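Local coordinates for protein pelota homolog (PDB 3OBY) that may recognise stalled ribosomes and cleave their mRNA, acting in the release of non-functional ribosomes and the degradation of damaged messages, at residues Y187-L201 and A212-G224. Numbering follows the deposited sequence.
Sequences YLIVAGPGFAKNDFL and AKNAVVVDVSSVG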
loop_
_atom_site.group_PDB
_atom_site.type_symbol
_atom_site.label_atom_id
_atom_site.label_comp_id
_atom_site.label_asym_id
_atom_site.label_seq_id
_atom_site.Cartn_x
_atom_site.Cartn_y
_atom_site.Cartn_z
ATOM N N TYR A 187 -14.227 1.532 -7.344
ATOM C CA TYR A 187 -13.562 0.672 -8.317
ATOM C C TYR A 187 -14.382 -0.555 -8.654
ATOM O O TYR A 187 -14.989 -1.180 -7.778
ATOM C CB TYR A 187 -12.179 0.235 -7.820
ATOM C CG TYR A 187 -11.190 1.365 -7.734
ATOM C CD1 TYR A 187 -10.703 1.981 -8.884
ATOM C CD2 TYR A 187 -10.765 1.844 -6.499
ATOM C CE1 TYR A 187 -9.815 3.053 -8.803
ATOM C CE2 TYR A 187 -9.880 2.910 -6.406
ATOM C CZ TYR A 187 -9.411 3.510 -7.558
ATOM O OH TYR A 187 -8.550 4.575 -7.459
ATOM N N LEU A 188 -14.384 -0.892 -9.937
ATOM C CA LEU A 188 -15.128 -2.029 -10.434
ATOM C C LEU A 188 -14.205 -3.071 -11.053
ATOM O O LEU A 188 -13.318 -2.741 -11.840
ATOM C CB LEU A 188 -16.152 -1.560 -11.479
ATOM C CG LEU A 188 -16.944 -2.631 -12.244
ATOM C CD1 LEU A 188 -17.871 -3.366 -11.292
ATOM C CD2 LEU A 188 -17.743 -1.983 -13.366
ATOM N N ILE A 189 -14.401 -4.325 -10.664
ATOM C CA ILE A 189 -13.637 -5.419 -11.236
ATOM C C ILE A 189 -14.678 -6.114 -12.102
ATOM O O ILE A 189 -15.726 -6.517 -11.610
ATOM C CB ILE A 189 -13.122 -6.419 -10.170
ATOM C CG1 ILE A 189 -12.028 -5.784 -9.311
ATOM C CG2 ILE A 189 -12.534 -7.633 -10.856
ATOM C CD1 ILE A 189 -12.468 -4.550 -8.576
ATOM N N VAL A 190 -14.399 -6.227 -13.393
ATOM C CA VAL A 190 -15.318 -6.867 -14.330
ATOM C C VAL A 190 -14.697 -8.151 -14.863
ATOM O O VAL A 190 -13.721 -8.109 -15.611
ATOM C CB VAL A 190 -15.612 -5.929 -15.514
ATOM C CG1 VAL A 190 -16.633 -6.548 -16.435
ATOM C CG2 VAL A 190 -16.100 -4.596 -14.997
ATOM N N ALA A 191 -15.262 -9.290 -14.475
ATOM C CA ALA A 191 -14.749 -10.583 -14.918
ATOM C C ALA A 191 -15.864 -11.434 -15.502
ATOM O O ALA A 191 -17.034 -11.066 -15.430
ATOM C CB ALA A 191 -14.092 -11.315 -13.758
ATOM N N GLY A 192 -15.491 -12.576 -16.075
ATOM C CA GLY A 192 -16.471 -13.468 -16.671
ATOM C C GLY A 192 -15.939 -14.200 -17.891
ATOM O O GLY A 192 -14.853 -13.893 -18.385
ATOM N N PRO A 193 -16.687 -15.188 -18.400
ATOM C CA PRO A 193 -16.271 -15.958 -19.573
ATOM C C PRO A 193 -16.512 -15.232 -20.896
ATOM O O PRO A 193 -17.535 -14.575 -21.075
ATOM C CB PRO A 193 -17.120 -17.218 -19.458
ATOM C CG PRO A 193 -18.404 -16.680 -18.899
ATOM C CD PRO A 193 -17.912 -15.753 -17.807
ATOM N N GLY A 194 -15.551 -15.357 -21.802
ATOM C CA GLY A 194 -15.678 -14.769 -23.104
ATOM C C GLY A 194 -15.473 -13.280 -23.163
ATOM O O GLY A 194 -14.613 -12.676 -22.497
ATOM N N PHE A 195 -16.306 -12.669 -23.982
ATOM C CA PHE A 195 -16.182 -11.244 -24.210
ATOM C C PHE A 195 -17.309 -10.425 -23.639
ATOM O O PHE A 195 -17.303 -9.202 -23.819
ATOM C CB PHE A 195 -16.060 -10.994 -25.686
ATOM C CG PHE A 195 -14.922 -11.714 -26.321
ATOM C CD1 PHE A 195 -15.038 -13.052 -26.671
ATOM C CD2 PHE A 195 -13.732 -11.048 -26.594
ATOM C CE1 PHE A 195 -13.984 -13.718 -27.285
ATOM C CE2 PHE A 195 -12.674 -11.706 -27.206
ATOM C CZ PHE A 195 -12.801 -13.043 -27.553
ATOM N N ALA A 196 -18.261 -11.048 -23.000
ATOM C CA ALA A 196 -19.280 -10.195 -22.475
ATOM C C ALA A 196 -18.668 -9.025 -21.624
ATOM O O ALA A 196 -19.067 -7.853 -21.723
ATOM C CB ALA A 196 -20.170 -10.996 -21.715
ATOM N N LYS A 197 -17.728 -9.384 -20.758
ATOM C CA LYS A 197 -17.107 -8.427 -19.862
ATOM C C LYS A 197 -16.473 -7.313 -20.670
ATOM O O LYS A 197 -16.599 -6.135 -20.341
ATOM C CB LYS A 197 -16.059 -9.126 -18.990
ATOM C CG LYS A 197 -15.045 -9.936 -19.773
ATOM C CD LYS A 197 -14.163 -10.749 -18.840
ATOM C CE LYS A 197 -13.230 -11.671 -19.610
ATOM N NZ LYS A 197 -12.463 -12.562 -18.693
ATOM N N ASN A 198 -15.798 -7.698 -21.744
ATOM C CA ASN A 198 -15.138 -6.736 -22.607
ATOM C C ASN A 198 -16.141 -5.747 -23.196
ATOM O O ASN A 198 -16.038 -4.540 -22.971
ATOM C CB ASN A 198 -14.389 -7.475 -23.718
ATOM C CG ASN A 198 -13.358 -8.442 -23.172
ATOM O OD1 ASN A 198 -12.404 -8.039 -22.507
ATOM N ND2 ASN A 198 -13.546 -9.727 -23.447
ATOM N N ASP A 199 -17.122 -6.254 -23.935
ATOM C CA ASP A 199 -18.119 -5.378 -24.540
ATOM C C ASP A 199 -18.823 -4.512 -23.499
ATOM O O ASP A 199 -19.201 -3.377 -23.786
ATOM C CB ASP A 199 -19.159 -6.191 -25.318
ATOM C CG ASP A 199 -18.533 -7.079 -26.379
ATOM O OD1 ASP A 199 -17.459 -6.719 -26.913
ATOM O OD2 ASP A 199 -19.127 -8.135 -26.685
ATOM N N PHE A 200 -18.997 -5.047 -22.292
ATOM C CA PHE A 200 -19.658 -4.303 -21.222
ATOM C C PHE A 200 -18.835 -3.061 -20.876
ATOM O O PHE A 200 -19.373 -1.956 -20.778
ATOM C CB PHE A 200 -19.833 -5.188 -19.980
ATOM C CG PHE A 200 -20.587 -4.522 -18.861
ATOM C CD1 PHE A 200 -21.934 -4.203 -19.005
ATOM C CD2 PHE A 200 -19.937 -4.170 -17.679
ATOM C CE1 PHE A 200 -22.626 -3.541 -17.982
ATOM C CE2 PHE A 200 -20.618 -3.507 -16.656
ATOM C CZ PHE A 200 -21.963 -3.190 -16.809
ATOM N N LEU A 201 -17.530 -3.244 -20.697
ATOM C CA LEU A 201 -16.654 -2.126 -20.373
ATOM C C LEU A 201 -16.759 -1.059 -21.461
ATOM O O LEU A 201 -16.858 0.132 -21.159
ATOM C CB LEU A 201 -15.202 -2.603 -20.223
ATOM C CG LEU A 201 -14.117 -1.532 -20.011
ATOM C CD1 LEU A 201 -14.500 -0.596 -18.879
ATOM C CD2 LEU A 201 -12.790 -2.202 -19.715
ATOM N N ALA A 212 -16.384 3.924 -15.896
ATOM C CA ALA A 212 -15.428 3.173 -16.699
ATOM C C ALA A 212 -13.970 3.540 -16.416
ATOM O O ALA A 212 -13.076 2.715 -16.606
ATOM C CB ALA A 212 -15.733 3.361 -18.178
ATOM N N LYS A 213 -13.726 4.765 -15.953
ATOM C CA LYS A 213 -12.359 5.198 -15.684
ATOM C C LYS A 213 -11.753 4.472 -14.492
ATOM O O LYS A 213 -10.538 4.443 -14.320
ATOM C CB LYS A 213 -12.309 6.713 -15.452
ATOM C CG LYS A 213 -12.692 7.158 -14.055
ATOM C CD LYS A 213 -12.603 8.671 -13.923
ATOM C CE LYS A 213 -12.788 9.117 -12.476
ATOM N NZ LYS A 213 -14.098 8.701 -11.891
ATOM N N ASN A 214 -12.609 3.882 -13.671
ATOM C CA ASN A 214 -12.154 3.144 -12.499
ATOM C C ASN A 214 -12.621 1.698 -12.555
ATOM O O ASN A 214 -12.908 1.092 -11.528
ATOM C CB ASN A 214 -12.687 3.805 -11.234
ATOM C CG ASN A 214 -12.025 5.125 -10.956
ATOM O OD1 ASN A 214 -12.613 6.005 -10.329
ATOM N ND2 ASN A 214 -10.785 5.271 -11.409
ATOM N N ALA A 215 -12.702 1.152 -13.762
ATOM C CA ALA A 215 -13.131 -0.222 -13.961
ATOM C C ALA A 215 -12.056 -0.999 -14.708
ATOM O O ALA A 215 -11.417 -0.461 -15.614
ATOM C CB ALA A 215 -14.428 -0.245 -14.752
ATOM N N VAL A 216 -11.855 -2.258 -14.328
ATOM C CA VAL A 216 -10.861 -3.102 -14.985
ATOM C C VAL A 216 -11.424 -4.477 -15.300
ATOM O O VAL A 216 -12.185 -5.038 -14.514
ATOM C CB VAL A 216 -9.600 -3.287 -14.117
ATOM C CG1 VAL A 216 -9.021 -1.930 -13.750
ATOM C CG2 VAL A 216 -9.938 -4.084 -12.866
ATOM N N VAL A 217 -11.049 -5.013 -16.458
ATOM C CA VAL A 217 -11.499 -6.337 -16.880
ATOM C C VAL A 217 -10.397 -7.357 -16.621
ATOM O O VAL A 217 -9.291 -7.228 -17.140
ATOM C CB VAL A 217 -11.842 -6.363 -18.377
ATOM C CG1 VAL A 217 -12.275 -7.757 -18.784
ATOM C CG2 VAL A 217 -12.939 -5.368 -18.673
ATOM N N VAL A 218 -10.706 -8.365 -15.814
ATOM C CA VAL A 218 -9.746 -9.409 -15.471
ATOM C C VAL A 218 -9.987 -10.672 -16.294
ATOM O O VAL A 218 -11.087 -10.892 -16.802
ATOM C CB VAL A 218 -9.822 -9.741 -13.964
ATOM C CG1 VAL A 218 -8.954 -10.941 -13.635
ATOM C CG2 VAL A 218 -9.360 -8.536 -13.160
ATOM N N ASP A 219 -8.950 -11.494 -16.421
ATOM C CA ASP A 219 -9.019 -12.730 -17.193
ATOM C C ASP A 219 -9.915 -13.817 -16.598
ATOM O O ASP A 219 -10.340 -14.723 -17.312
ATOM C CB ASP A 219 -7.612 -13.298 -17.391
ATOM C CG ASP A 219 -7.582 -14.458 -18.368
ATOM O OD1 ASP A 219 -6.547 -15.156 -18.433
ATOM O OD2 ASP A 219 -8.591 -14.668 -19.079
ATOM N N VAL A 220 -10.193 -13.739 -15.300
ATOM C CA VAL A 220 -11.042 -14.732 -14.636
ATOM C C VAL A 220 -12.239 -15.137 -15.496
ATOM O O VAL A 220 -12.912 -14.290 -16.080
ATOM C CB VAL A 220 -11.565 -14.201 -13.280
ATOM C CG1 VAL A 220 -12.538 -15.196 -12.669
ATOM C CG2 VAL A 220 -10.400 -13.961 -12.333
ATOM N N SER A 221 -12.504 -16.437 -15.567
ATOM C CA SER A 221 -13.612 -16.946 -16.369
ATOM C C SER A 221 -14.804 -17.364 -15.526
ATOM O O SER A 221 -15.943 -17.370 -16.001
ATOM C CB SER A 221 -13.149 -18.140 -17.204
ATOM O OG SER A 221 -12.146 -17.760 -18.130
ATOM N N SER A 222 -14.535 -17.721 -14.275
ATOM C CA SER A 222 -15.571 -18.147 -13.347
ATOM C C SER A 222 -16.693 -17.111 -13.309
ATOM O O SER A 222 -16.581 -16.040 -13.898
ATOM C CB SER A 222 -14.970 -18.311 -11.949
ATOM O OG SER A 222 -13.686 -18.914 -12.008
ATOM N N VAL A 223 -17.777 -17.431 -12.618
ATOM C CA VAL A 223 -18.889 -16.503 -12.511
ATOM C C VAL A 223 -19.500 -16.622 -11.116
ATOM O O VAL A 223 -19.345 -17.648 -10.460
ATOM C CB VAL A 223 -19.954 -16.789 -13.599
ATOM C CG1 VAL A 223 -20.432 -18.230 -13.498
ATOM C CG2 VAL A 223 -21.119 -15.813 -13.464
ATOM N N GLY A 224 -20.173 -15.568 -10.662
ATOM C CA GLY A 224 -20.779 -15.590 -9.340
ATOM C C GLY A 224 -19.792 -15.923 -8.232
ATOM O O GLY A 224 -18.630 -15.506 -8.276
#
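V217, on the outermost strand 215-217, lies beneath helix 196-207 and meets three of its side chains. The CG2 methyl of V217 faces L201, with CD2 of L201 at 3.3 Å, while its CG1 methyl runs against the aliphatic chain of K197, whose CD is 3.5 Å away, and also borders OD1 of N198. In L201, chi1 of 174° points CG toward the strand and chi2 of 51° parts the branches: CD2 reaches V217, and CD1 rests near the methyl groups of A212 and A215. Together with L188 and V190, A215 and V217 form the face of the sheet under the helix. On the other face, I189 and V218 lie side by side through their CG2 methyls, next to V236 of helix 236-262. Just before strand 215-217, the side chain of N214 lies against the CD1/CE1 side of the Y187 ring, ND2 3.6 Å from CE1, with amide and ring planes 60° apart.

Strands 187-191 and 215-217 run parallel, joined by backbone hydrogen bonds that alternate from L188 N to N214 O through V218 N to V190 O. G192 N to V220 O continues the pairing beyond strand 187-191. This is a right-handed beta-alpha-beta crossover at the edge of the mixed sheet of the eRF1 domain 2 region, and strand 131-137 pairs with the opposite edge of 187-191.

K197 extends fully beyond CG and brings NZ to the backbone carbonyls of V218, G192 and V220. There it donates to V218 O (2.9 Å), on a lone pair in the carbonyl plane, and to G192 O (2.8 Å); a third bond, to V220 O, is weak. The ammonium group of this buried lysine is therefore met largely by backbone carbonyls.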